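Local coordinates for protein mandelate racemase/muconate lactonizing enzyme (Polaromonas sp., PDB 2OG9) that probably catalyses the racemisation of mandelate or a related hydroxy acid, as a TIM-barrel member of the enolase superfamily, at residues A[63-67]-A[117-121]; A[158-163]-A[193-199]; A[175-179]-A[350-354]; A[219-223]-A[241-246]; A[295-299]-A[320-324]. All blocks are in the same frame, centred on the assembly; numbering follows the deposited sequence.

Interaction 1. Residues A[63-67]-A[117-121]; sequences LGFSY and QAIGA
Phe65 and Ala121 mark the nearest backbone approach, with CA atoms 4.1 Å apart, where strand 63-67 runs at 159° to helix 117-121 and their axes come within 6.4 Å. Such closeness depends on small residues. Gly64 lies against the helix backbone, its CA 3.4 Å from Ala121 O in a CA-H...O contact. A side chain here would run into that carbonyl oxygen. Ser66 points at the helix. Its CB sits 3.2 Å from Gln117 O, so the serine is pressed onto the carbonyl of the turn it faces. Its OG lies between the backbone N and the carbonyl carbon (chi1 58°), where it reaches the CB of Ala121 at 4.0 Å and also hydrogen-bonds Gln76 OE1. The CB of Ala121 is likewise 4.0 Å from Phe65 CA. This is the sheet-on-helix layer of the N-terminal capping domain of the enolase superfamily: strand 61-69 is an outer strand of its antiparallel sheet within this chain, and helix 114-133 packs on that sheet. The side chains of Phe65 and Tyr67 leave from the other face of the strand, and Tyr67 OH bonds Asp288 and Arg291. Gln76 NE2 donates both to Gln117 OE1 and to Tyr67 O, bridging helix and strand. Gln117 NE2 donates to Arg291 O and to Ser108 O of a second subunit.

Interaction 2. Residues A[158-163]-A[193-199]; sequences FLHTPI and DIARVTA
Arg196 grips Thr161 O end-on, with NH2 at 2.9 Å and NH1 at 3.0 Å from that one carbonyl oxygen. Both bonds are bent, at 146° and 140°, as expected when two N-H groups share an acceptor. The oxygen lies near the guanidinium plane, at its edge. This joins two parts of the TIM barrel: helix 190-204 and the loop leading into helix 163-175, with Pro162 as N-cap of the latter. The loop is folded as a type I turn from Phe158 to Thr161. Phe158 N bonds Thr161 OG1 and so helps hold the turn. Leu159 O lies over one face of the guanidinium, 3.5 Å from Arg196 NH2. A bend in the arginine chain (chi3 66°) turns the group toward Thr161 O. A leucine here would remove both donors and would probably leave Thr161 O without these partners and the loop less firmly tied to the helix. Farther out, Leu159 CD2 touches Asp193 OD1, while Asp193 OD2 accepts from Gly186 N. Ile163 lies across the arginine chain, its CG1 3.2 Å from Arg196 NH1 and its CD1 3.7 Å from Arg196 CG. Its other branch, CG2, meets Ala199 CB at 3.5 Å.

Interaction 3. Residues A[175-179]-A[350-354]; sequences ERGIG and IRDGR
Ile350 opens the strand side of the contact and points at the turn that ends helix 163-175. A beta hairpin with a type I' turn, Arg351 to Arg354, here packs against a Schellman motif closed by Gly177. CG1 of Ile350 stands between its backbone N and carbonyl carbon (chi1 63°), which sends CD1 across to the other segment. There CD1 meets Ile178 CD1 at 3.5 Å, tighter than usual for two carbons, and Arg176 O at 3.6 Å. Arg351 and Asp352 point away, and their backbone forms the turn that passes Gly177. Gly177 has positive phi (113°), and a side chain on it would press on Arg351 CA and on its own preceding carbonyl. Gly353 also has positive phi. Its N makes a weak bond to Gly177 O, whose position in the model is doubtful. The backbones of Gly353 and Gly179 lie against each other, Gly353 CA 3.5 Å from Gly179 CA. Gly179 CA also makes a CA-H...O contact with Gly353 O at 3.5 Å, angle 142°. The Arg354 guanidinium forms a salt bridge with Glu331, and its NE bonds Ser148 OG. The bond of Arg354 N to Arg351 O, 3.1 Å, closes the turn.

Interaction 4. Residues A[219-223]-A[241-246]; sequences DRPTA and PLDAYD
Arg220 reaches Asp246 on a chain extended from CG to NE, with CG beside its backbone N (chi1 -73°), while the Asp246 carboxylate has CG anti to its backbone N (chi1 -174°). The two groups meet side-on as a salt bridge. Arg220 NE is 2.9 Å from Asp246 OD2, and Arg220 NH2 is 2.7 Å from Asp246 OD1. Both bonds are nearly straight, and the planes of the groups are only 19° apart. OD2 uses its syn lone pair, and OD1 is met on the syn side. OD1 also accepts from Gly249 N, so this carboxylate caps helix 247-256 while it holds the arginine. A methionine in place of Arg220 would probably leave Asp246 with its capping bond but without its charged mate. Gly309 of a third subunit packs on Arg220, and Arg111 of a second subunit forms a salt bridge with Asp243. Beside the bridge Leu242 fits against the first turn of helix 220-230. Its CD2 is 3.5 Å from Arg220 N and 3.6 Å from Ala223 CB. Asp219 caps that turn, its OD1 accepting from Thr222 N at 2.7 Å. The contact thus joins the N-terminal ends of two helices of the TIM barrel. The 241-246 loop links strand 238-239 to helix 247-256, on which Pro241 and Leu242 pack through His250 and Leu253.

Interaction 5. Residues A[295-299]-A[320-324]; sequences ITPFL and LHVHL
Ile295 and Leu324 have the nearest CA atoms, 8.1 Å apart, where helix segments 295-299 and 320-324 cross at -39° with axes 12.2 Å apart. At that spacing the backbones do not touch, and large side chains fill the space between. No hydrogen bond crosses it, and most of the contact is apolar. Phe298 and Leu324 carry most of it and come from opposite directions. With CG anti to the backbone N (chi1 -178°), the Phe298 ring extends toward helix 318-326, and Leu324 lays one branch over its face. Leu324 CD1 is 3.8 Å from the ring centroid and 9° off the normal, a CH-pi contact over the centre of the face. Leu324 CB touches Phe298 CE2 at 3.7 Å. The other branch, CD2, leans to Ile295 CG2 at 4.0 Å. One turn back, Leu320 CD1 meets Ile295 CD1 at 3.7 Å. The imidazole of His321 lies obliquely beside the Phe298 ring. These are successive helices of the TIM barrel, 295-307 and 318-326, with strand 311-312 between them in sequence. Helix 138-142 packs on both through Leu138, which touches Ile295 and Leu320. Trp127 of helix 114-133 touches Ile295 and Leu299, and Ala289 of helix 289-292 meets Phe298 and Leu320.

How the interactions relate
Interaction 1 belongs to the capping domain and interactions 2 to 5 to the barrel side. Interactions 1 and 5 lie closest, with centres 12 Å apart and nearest atoms about 5 Å, and helix 114-133 takes part in or borders both. Interactions 2 and 3 hold the two ends of helix 163-175, with centres 22 Å apart. Interactions 2 and 4 are 21 Å apart between centres, and about 8 Å between nearest atoms. Interactions 4 and 5 both fall inside the loop closed by interaction 3. The Arg220 side chain is about 8 Å from a calcium ion. A calcium site of this entry involves Ala254 and Phe257, and Ala254 lies on the helix that Asp246 caps.

Interaction 1. Residues A[63-67]-A[117-121]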
# COMPACT_ATOMS: atom_id res chain seq x y z
N LEU A 63 -19.54 -6.54 -42.22
CA LEU A 63 -18.72 -7.73 -42.30
C LEU A 63 -17.68 -7.67 -41.19
O LEU A 63 -17.07 -6.63 -40.96
CB LEU A 63 -18.00 -7.80 -43.65
CG LEU A 63 -16.95 -8.91 -43.85
CD1 LEU A 63 -17.61 -10.28 -43.77
CD2 LEU A 63 -16.27 -8.73 -45.21
N GLY A 64 -17.50 -8.78 -40.49
CA GLY A 64 -16.53 -8.84 -39.41
C GLY A 64 -15.92 -10.22 -39.35
O GLY A 64 -16.34 -11.12 -40.08
N PHE A 65 -14.92 -10.41 -38.50
CA PHE A 65 -14.31 -11.72 -38.39
C PHE A 65 -13.51 -11.91 -37.12
O PHE A 65 -13.17 -10.95 -36.43
CB PHE A 65 -13.41 -11.99 -39.61
CG PHE A 65 -12.18 -11.13 -39.68
CD1 PHE A 65 -11.00 -11.54 -39.07
CD2 PHE A 65 -12.20 -9.91 -40.34
CE1 PHE A 65 -9.85 -10.75 -39.12
CE2 PHE A 65 -11.05 -9.11 -40.40
CZ PHE A 65 -9.87 -9.53 -39.79
N SER A 66 -13.25 -13.17 -36.79
CA SER A 66 -12.43 -13.53 -35.65
C SER A 66 -11.59 -14.66 -36.24
O SER A 66 -11.75 -14.99 -37.41
CB SER A 66 -13.27 -14.01 -34.46
OG SER A 66 -14.08 -15.12 -34.79
N TYR A 67 -10.69 -15.24 -35.45
CA TYR A 67 -9.85 -16.29 -36.00
C TYR A 67 -9.28 -17.18 -34.90
O TYR A 67 -9.37 -16.87 -33.72
CB TYR A 67 -8.69 -15.66 -36.78
CG TYR A 67 -7.61 -15.10 -35.88
CD1 TYR A 67 -6.52 -15.87 -35.50
CD2 TYR A 67 -7.71 -13.80 -35.37
CE1 TYR A 67 -5.55 -15.38 -34.63
CE2 TYR A 67 -6.74 -13.30 -34.50
CZ TYR A 67 -5.67 -14.10 -34.13
OH TYR A 67 -4.72 -13.62 -33.25
N GLN A 117 -14.93 -14.63 -28.66
CA GLN A 117 -14.26 -14.43 -29.95
C GLN A 117 -15.33 -14.60 -31.03
O GLN A 117 -15.31 -13.90 -32.04
CB GLN A 117 -13.12 -15.44 -30.12
CG GLN A 117 -12.06 -15.28 -29.03
CD GLN A 117 -10.91 -16.27 -29.14
OE1 GLN A 117 -11.04 -17.35 -29.73
NE2 GLN A 117 -9.78 -15.91 -28.53
N ALA A 118 -16.26 -15.51 -30.81
CA ALA A 118 -17.35 -15.71 -31.76
C ALA A 118 -18.17 -14.41 -31.76
O ALA A 118 -18.53 -13.88 -32.82
CB ALA A 118 -18.22 -16.89 -31.32
N ILE A 119 -18.45 -13.90 -30.57
CA ILE A 119 -19.20 -12.65 -30.43
C ILE A 119 -18.47 -11.53 -31.18
O ILE A 119 -19.10 -10.69 -31.82
CB ILE A 119 -19.37 -12.28 -28.93
CG1 ILE A 119 -20.33 -13.27 -28.26
CG2 ILE A 119 -19.89 -10.86 -28.79
CD1 ILE A 119 -20.49 -13.06 -26.75
N GLY A 120 -17.15 -11.53 -31.09
CA GLY A 120 -16.34 -10.51 -31.74
C GLY A 120 -16.53 -10.42 -33.25
O GLY A 120 -16.42 -9.34 -33.81
N ALA A 121 -16.80 -11.55 -33.91
CA ALA A 121 -17.00 -11.52 -35.35
C ALA A 121 -18.23 -10.67 -35.66
O ALA A 121 -18.23 -9.88 -36.61
CB ALA A 121 -17.19 -12.93 -35.89

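Interaction 2. Residues A[158-163]-A[193-199]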
# COMPACT_ATOMS: atom_id res chain seq x y z
N PHE A 158 12.17 -16.25 -39.73
CA PHE A 158 11.88 -17.08 -38.57
C PHE A 158 13.23 -17.51 -38.00
O PHE A 158 14.27 -17.20 -38.58
CB PHE A 158 11.07 -18.31 -38.97
CG PHE A 158 9.74 -17.98 -39.59
CD1 PHE A 158 9.53 -18.17 -40.95
CD2 PHE A 158 8.71 -17.47 -38.81
CE1 PHE A 158 8.31 -17.85 -41.54
CE2 PHE A 158 7.48 -17.14 -39.39
CZ PHE A 158 7.28 -17.33 -40.75
N LEU A 159 13.21 -18.20 -36.87
CA LEU A 159 14.44 -18.65 -36.25
C LEU A 159 15.29 -19.51 -37.19
O LEU A 159 16.52 -19.47 -37.14
CB LEU A 159 14.14 -19.43 -34.97
CG LEU A 159 13.72 -18.59 -33.76
CD1 LEU A 159 13.05 -19.47 -32.72
CD2 LEU A 159 14.94 -17.88 -33.18
N HIS A 160 14.62 -20.28 -38.04
CA HIS A 160 15.31 -21.16 -38.98
C HIS A 160 15.78 -20.49 -40.27
O HIS A 160 16.50 -21.10 -41.06
CB HIS A 160 14.42 -22.37 -39.31
CG HIS A 160 13.07 -22.00 -39.84
ND1 HIS A 160 12.88 -21.43 -41.09
CD2 HIS A 160 11.84 -22.11 -39.29
CE1 HIS A 160 11.59 -21.21 -41.28
NE2 HIS A 160 10.94 -21.62 -40.21
N THR A 161 15.37 -19.24 -40.49
CA THR A 161 15.78 -18.52 -41.69
C THR A 161 17.26 -18.13 -41.62
O THR A 161 17.67 -17.42 -40.70
CB THR A 161 14.95 -17.23 -41.90
OG1 THR A 161 13.57 -17.57 -42.09
CG2 THR A 161 15.45 -16.46 -43.11
N PRO A 162 18.07 -18.59 -42.59
CA PRO A 162 19.50 -18.26 -42.60
C PRO A 162 19.71 -16.75 -42.56
O PRO A 162 19.12 -16.00 -43.34
CB PRO A 162 19.98 -18.88 -43.91
CG PRO A 162 19.12 -20.09 -44.02
CD PRO A 162 17.75 -19.54 -43.66
N ILE A 163 20.57 -16.31 -41.64
CA ILE A 163 20.87 -14.89 -41.45
C ILE A 163 20.97 -14.08 -42.74
O ILE A 163 20.25 -13.09 -42.92
CB ILE A 163 22.18 -14.72 -40.67
CG1 ILE A 163 22.13 -15.53 -39.38
CG2 ILE A 163 22.40 -13.25 -40.34
CD1 ILE A 163 23.44 -15.56 -38.61
N ASP A 193 20.98 -15.89 -31.24
CA ASP A 193 20.10 -14.74 -31.42
C ASP A 193 20.92 -13.46 -31.43
O ASP A 193 20.80 -12.64 -32.33
CB ASP A 193 19.06 -14.67 -30.30
CG ASP A 193 18.11 -15.85 -30.31
OD1 ASP A 193 17.73 -16.30 -31.41
OD2 ASP A 193 17.75 -16.33 -29.22
N ILE A 194 21.76 -13.30 -30.41
CA ILE A 194 22.60 -12.11 -30.31
C ILE A 194 23.42 -11.92 -31.59
O ILE A 194 23.62 -10.80 -32.04
CB ILE A 194 23.55 -12.21 -29.10
CG1 ILE A 194 22.73 -12.40 -27.82
CG2 ILE A 194 24.40 -10.95 -29.00
CD1 ILE A 194 23.56 -12.47 -26.56
N ALA A 195 23.88 -13.03 -32.16
CA ALA A 195 24.66 -12.98 -33.39
C ALA A 195 23.79 -12.55 -34.56
O ALA A 195 24.15 -11.64 -35.32
CB ALA A 195 25.27 -14.36 -33.67
N ARG A 196 22.63 -13.19 -34.69
CA ARG A 196 21.69 -12.87 -35.76
C ARG A 196 21.24 -11.42 -35.71
O ARG A 196 21.19 -10.74 -36.74
CB ARG A 196 20.48 -13.81 -35.68
CG ARG A 196 20.82 -15.26 -35.98
CD ARG A 196 19.73 -16.22 -35.53
NE ARG A 196 18.48 -16.06 -36.27
CZ ARG A 196 18.33 -16.32 -37.57
NH1 ARG A 196 19.36 -16.76 -38.28
NH2 ARG A 196 17.15 -16.15 -38.15
N VAL A 197 20.91 -10.93 -34.52
CA VAL A 197 20.47 -9.55 -34.36
C VAL A 197 21.61 -8.59 -34.67
O VAL A 197 21.41 -7.54 -35.28
CB VAL A 197 19.95 -9.27 -32.92
CG1 VAL A 197 19.60 -7.80 -32.77
CG2 VAL A 197 18.73 -10.13 -32.63
N THR A 198 22.82 -8.96 -34.24
CA THR A 198 23.99 -8.13 -34.50
C THR A 198 24.20 -8.04 -36.00
O THR A 198 24.49 -6.97 -36.54
CB THR A 198 25.27 -8.73 -33.85
OG1 THR A 198 25.09 -8.80 -32.43
CG2 THR A 198 26.48 -7.86 -34.15
N ALA A 199 24.04 -9.18 -36.67
CA ALA A 199 24.21 -9.28 -38.12
C ALA A 199 23.18 -8.43 -38.86
O ALA A 199 23.51 -7.76 -39.84
CB ALA A 199 24.09 -10.74 -38.55

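Interaction 3. Residues A[175-179]-A[350-354]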
# COMPACT_ATOMS: atom_id res chain seq x y z
N GLU A 175 13.18 -1.18 -48.57
CA GLU A 175 13.12 -0.47 -49.84
C GLU A 175 11.68 -0.36 -50.35
O GLU A 175 11.37 0.52 -51.15
CB GLU A 175 14.00 -1.16 -50.90
CG GLU A 175 13.50 -2.50 -51.41
CD GLU A 175 14.49 -3.19 -52.33
OE1 GLU A 175 15.62 -3.48 -51.88
OE2 GLU A 175 14.16 -3.43 -53.51
N ARG A 176 10.81 -1.24 -49.88
CA ARG A 176 9.41 -1.21 -50.29
C ARG A 176 8.59 -0.28 -49.39
O ARG A 176 7.40 -0.07 -49.61
CB ARG A 176 8.81 -2.62 -50.28
CG ARG A 176 8.73 -3.25 -48.91
CD ARG A 176 8.20 -4.68 -48.95
NE ARG A 176 6.81 -4.75 -49.38
CZ ARG A 176 6.04 -5.82 -49.20
NH1 ARG A 176 6.52 -6.90 -48.59
NH2 ARG A 176 4.78 -5.81 -49.62
N GLY A 177 9.23 0.28 -48.36
CA GLY A 177 8.52 1.20 -47.49
C GLY A 177 8.25 0.79 -46.05
O GLY A 177 7.67 1.57 -45.30
N ILE A 178 8.65 -0.42 -45.65
CA ILE A 178 8.42 -0.87 -44.28
C ILE A 178 9.20 0.02 -43.32
O ILE A 178 10.31 0.44 -43.62
CB ILE A 178 8.85 -2.35 -44.10
CG1 ILE A 178 7.98 -3.26 -44.96
CG2 ILE A 178 8.71 -2.76 -42.63
CD1 ILE A 178 6.51 -3.30 -44.54
N GLY A 179 8.61 0.31 -42.16
CA GLY A 179 9.27 1.19 -41.20
C GLY A 179 10.07 0.54 -40.09
O GLY A 179 10.64 1.24 -39.26
N ILE A 350 1.53 0.83 -48.18
CA ILE A 350 2.58 1.28 -47.29
C ILE A 350 3.54 2.19 -48.04
O ILE A 350 3.81 2.00 -49.23
CB ILE A 350 3.40 0.10 -46.70
CG1 ILE A 350 4.12 -0.65 -47.82
CG2 ILE A 350 2.48 -0.83 -45.91
CD1 ILE A 350 5.12 -1.68 -47.31
N ARG A 351 4.04 3.20 -47.34
CA ARG A 351 4.99 4.12 -47.93
C ARG A 351 5.71 4.93 -46.87
O ARG A 351 5.13 5.32 -45.86
CB ARG A 351 4.30 5.05 -48.93
CG ARG A 351 3.26 5.98 -48.34
CD ARG A 351 2.52 6.70 -49.46
NE ARG A 351 1.59 7.71 -48.96
CZ ARG A 351 0.63 8.26 -49.69
NH1 ARG A 351 0.46 7.89 -50.95
NH2 ARG A 351 -0.17 9.18 -49.15
N ASP A 352 7.00 5.15 -47.11
CA ASP A 352 7.83 5.92 -46.20
C ASP A 352 7.77 5.44 -44.75
O ASP A 352 7.75 6.26 -43.83
CB ASP A 352 7.46 7.40 -46.29
CG ASP A 352 7.69 7.96 -47.68
OD1 ASP A 352 8.76 7.67 -48.25
OD2 ASP A 352 6.81 8.69 -48.19
N GLY A 353 7.74 4.13 -44.56
CA GLY A 353 7.73 3.56 -43.22
C GLY A 353 6.39 3.51 -42.49
O GLY A 353 6.35 3.15 -41.30
N ARG A 354 5.31 3.85 -43.17
CA ARG A 354 3.99 3.84 -42.54
C ARG A 354 2.93 3.21 -43.45
O ARG A 354 3.05 3.25 -44.68
CB ARG A 354 3.56 5.28 -42.21
CG ARG A 354 4.60 6.11 -41.45
CD ARG A 354 4.17 7.57 -41.30
NE ARG A 354 3.09 7.76 -40.32
CZ ARG A 354 3.28 7.89 -39.01
NH1 ARG A 354 4.51 7.86 -38.51
NH2 ARG A 354 2.25 8.07 -38.19

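Interaction 4. Residues A[219-223]-A[241-246]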
# COMPACT_ATOMS: atom_id res chain seq x y z
N ASP A 219 12.72 -18.04 -19.43
CA ASP A 219 12.27 -18.10 -18.04
C ASP A 219 12.78 -16.78 -17.45
O ASP A 219 13.56 -16.09 -18.10
CB ASP A 219 12.85 -19.31 -17.29
CG ASP A 219 14.36 -19.43 -17.39
OD1 ASP A 219 15.06 -18.39 -17.38
OD2 ASP A 219 14.85 -20.57 -17.47
N ARG A 220 12.34 -16.42 -16.25
CA ARG A 220 12.79 -15.16 -15.67
C ARG A 220 14.29 -14.94 -15.70
O ARG A 220 14.76 -13.88 -16.12
CB ARG A 220 12.26 -15.00 -14.25
CG ARG A 220 10.77 -14.70 -14.20
CD ARG A 220 10.34 -14.42 -12.79
NE ARG A 220 8.90 -14.20 -12.69
CZ ARG A 220 8.27 -14.03 -11.54
NH1 ARG A 220 8.95 -14.06 -10.39
NH2 ARG A 220 6.96 -13.86 -11.52
N PRO A 221 15.08 -15.93 -15.26
CA PRO A 221 16.54 -15.77 -15.27
C PRO A 221 17.10 -15.50 -16.67
O PRO A 221 17.91 -14.60 -16.87
CB PRO A 221 17.03 -17.09 -14.69
CG PRO A 221 15.96 -17.46 -13.73
CD PRO A 221 14.70 -17.15 -14.53
N THR A 222 16.66 -16.29 -17.64
CA THR A 222 17.15 -16.13 -19.01
C THR A 222 16.73 -14.78 -19.60
O THR A 222 17.53 -14.08 -20.21
CB THR A 222 16.66 -17.28 -19.92
OG1 THR A 222 17.07 -18.53 -19.36
CG2 THR A 222 17.25 -17.15 -21.32
N ALA A 223 15.46 -14.41 -19.40
CA ALA A 223 14.97 -13.13 -19.91
C ALA A 223 15.80 -11.99 -19.34
O ALA A 223 16.14 -11.04 -20.03
CB ALA A 223 13.50 -12.94 -19.55
N PRO A 241 8.91 -11.64 -23.67
CA PRO A 241 10.10 -12.32 -23.15
C PRO A 241 9.75 -13.48 -22.22
O PRO A 241 10.51 -14.44 -22.11
CB PRO A 241 10.85 -11.20 -22.44
CG PRO A 241 9.72 -10.31 -21.95
CD PRO A 241 8.82 -10.26 -23.16
N LEU A 242 8.59 -13.39 -21.57
CA LEU A 242 8.15 -14.42 -20.63
C LEU A 242 6.76 -14.95 -20.94
O LEU A 242 6.12 -14.52 -21.90
CB LEU A 242 8.12 -13.83 -19.22
CG LEU A 242 9.43 -13.26 -18.68
CD1 LEU A 242 9.15 -12.46 -17.41
CD2 LEU A 242 10.42 -14.39 -18.41
N ASP A 243 6.29 -15.90 -20.13
CA ASP A 243 4.96 -16.45 -20.30
C ASP A 243 3.99 -15.27 -20.30
O ASP A 243 4.11 -14.36 -19.47
CB ASP A 243 4.59 -17.38 -19.14
CG ASP A 243 3.16 -17.88 -19.23
OD1 ASP A 243 2.88 -18.78 -20.04
OD2 ASP A 243 2.31 -17.35 -18.49
N ALA A 244 3.04 -15.28 -21.23
CA ALA A 244 2.07 -14.21 -21.36
C ALA A 244 1.36 -13.84 -20.06
O ALA A 244 0.91 -12.70 -19.88
CB ALA A 244 1.03 -14.59 -22.42
N TYR A 245 1.28 -14.79 -19.13
CA TYR A 245 0.59 -14.53 -17.87
C TYR A 245 1.48 -14.18 -16.68
O TYR A 245 0.97 -13.97 -15.57
CB TYR A 245 -0.30 -15.73 -17.54
CG TYR A 245 -1.49 -15.81 -18.48
CD1 TYR A 245 -2.65 -15.09 -18.21
CD2 TYR A 245 -1.41 -16.52 -19.67
CE1 TYR A 245 -3.71 -15.07 -19.13
CE2 TYR A 245 -2.46 -16.51 -20.59
CZ TYR A 245 -3.60 -15.77 -20.31
OH TYR A 245 -4.63 -15.73 -21.22
N ASP A 246 2.79 -14.10 -16.89
CA ASP A 246 3.70 -13.75 -15.81
C ASP A 246 3.80 -12.23 -15.72
O ASP A 246 4.80 -11.63 -16.10
CB ASP A 246 5.09 -14.35 -16.07
CG ASP A 246 6.04 -14.14 -14.91
OD1 ASP A 246 5.58 -13.61 -13.87
OD2 ASP A 246 7.23 -14.50 -15.03

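Interaction 5. Residues A[295-299]-A[320-324]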
# COMPACT_ATOMS: atom_id res chain seq x y z
N ILE A 295 -14.08 -5.19 -31.47
CA ILE A 295 -13.75 -3.78 -31.31
C ILE A 295 -14.25 -3.21 -29.99
O ILE A 295 -13.57 -2.40 -29.36
CB ILE A 295 -14.35 -2.97 -32.48
CG1 ILE A 295 -13.64 -3.35 -33.79
CG2 ILE A 295 -14.24 -1.47 -32.20
CD1 ILE A 295 -14.31 -2.84 -35.07
N THR A 296 -15.44 -3.63 -29.56
CA THR A 296 -16.02 -3.13 -28.32
C THR A 296 -15.08 -3.37 -27.12
O THR A 296 -14.75 -2.42 -26.41
CB THR A 296 -17.42 -3.75 -28.08
OG1 THR A 296 -18.35 -3.19 -29.03
CG2 THR A 296 -17.91 -3.45 -26.67
N PRO A 297 -14.64 -4.62 -26.88
CA PRO A 297 -13.74 -4.80 -25.73
C PRO A 297 -12.36 -4.17 -25.99
O PRO A 297 -11.70 -3.71 -25.06
CB PRO A 297 -13.69 -6.32 -25.54
CG PRO A 297 -14.10 -6.88 -26.88
CD PRO A 297 -15.17 -5.92 -27.35
N PHE A 298 -11.95 -4.13 -27.25
CA PHE A 298 -10.67 -3.53 -27.62
C PHE A 298 -10.66 -2.05 -27.22
O PHE A 298 -9.66 -1.54 -26.72
CB PHE A 298 -10.42 -3.65 -29.13
CG PHE A 298 -9.09 -3.09 -29.57
CD1 PHE A 298 -8.02 -3.94 -29.83
CD2 PHE A 298 -8.91 -1.72 -29.72
CE1 PHE A 298 -6.79 -3.43 -30.24
CE2 PHE A 298 -7.68 -1.20 -30.12
CZ PHE A 298 -6.62 -2.06 -30.38
N LEU A 299 -11.77 -1.35 -27.45
CA LEU A 299 -11.84 0.07 -27.10
C LEU A 299 -11.73 0.27 -25.59
O LEU A 299 -11.14 1.24 -25.13
CB LEU A 299 -13.14 0.69 -27.62
CG LEU A 299 -13.25 0.75 -29.15
CD1 LEU A 299 -14.58 1.35 -29.53
CD2 LEU A 299 -12.09 1.57 -29.72
N LEU A 320 -7.85 -4.64 -39.75
CA LEU A 320 -8.71 -4.08 -38.72
C LEU A 320 -7.94 -3.13 -37.80
O LEU A 320 -8.39 -2.02 -37.52
CB LEU A 320 -9.31 -5.22 -37.88
CG LEU A 320 -10.02 -4.84 -36.57
CD1 LEU A 320 -11.18 -3.90 -36.84
CD2 LEU A 320 -10.51 -6.12 -35.89
N HIS A 321 -6.76 -3.55 -37.36
CA HIS A 321 -5.98 -2.73 -36.44
C HIS A 321 -5.45 -1.40 -36.97
O HIS A 321 -5.19 -0.49 -36.19
CB HIS A 321 -4.83 -3.56 -35.86
CG HIS A 321 -5.31 -4.68 -34.98
ND1 HIS A 321 -6.21 -4.48 -33.96
CD2 HIS A 321 -5.01 -6.00 -34.98
CE1 HIS A 321 -6.45 -5.64 -33.36
NE2 HIS A 321 -5.73 -6.57 -33.96
N VAL A 322 -5.30 -1.27 -38.28
CA VAL A 322 -4.83 -0.00 -38.82
C VAL A 322 -5.85 1.09 -38.46
O VAL A 322 -5.48 2.24 -38.19
CB VAL A 322 -4.63 -0.06 -40.36
CG1 VAL A 322 -5.93 -0.38 -41.08
CG2 VAL A 322 -4.08 1.27 -40.85
N HIS A 323 -7.13 0.73 -38.46
CA HIS A 323 -8.18 1.68 -38.11
C HIS A 323 -8.16 1.99 -36.61
O HIS A 323 -8.27 3.15 -36.20
CB HIS A 323 -9.55 1.12 -38.48
CG HIS A 323 -9.80 1.07 -39.95
ND1 HIS A 323 -10.08 2.19 -40.70
CD2 HIS A 323 -9.77 0.03 -40.82
CE1 HIS A 323 -10.22 1.84 -41.97
NE2 HIS A 323 -10.04 0.54 -42.07
N LEU A 324 -8.03 0.95 -35.80
CA LEU A 324 -8.02 1.12 -34.36
C LEU A 324 -6.77 1.88 -33.91
O LEU A 324 -6.85 2.75 -33.04
CB LEU A 324 -8.10 -0.26 -33.68
CG LEU A 324 -9.40 -1.01 -33.98
CD1 LEU A 324 -9.36 -2.43 -33.43
CD2 LEU A 324 -10.58 -0.25 -33.39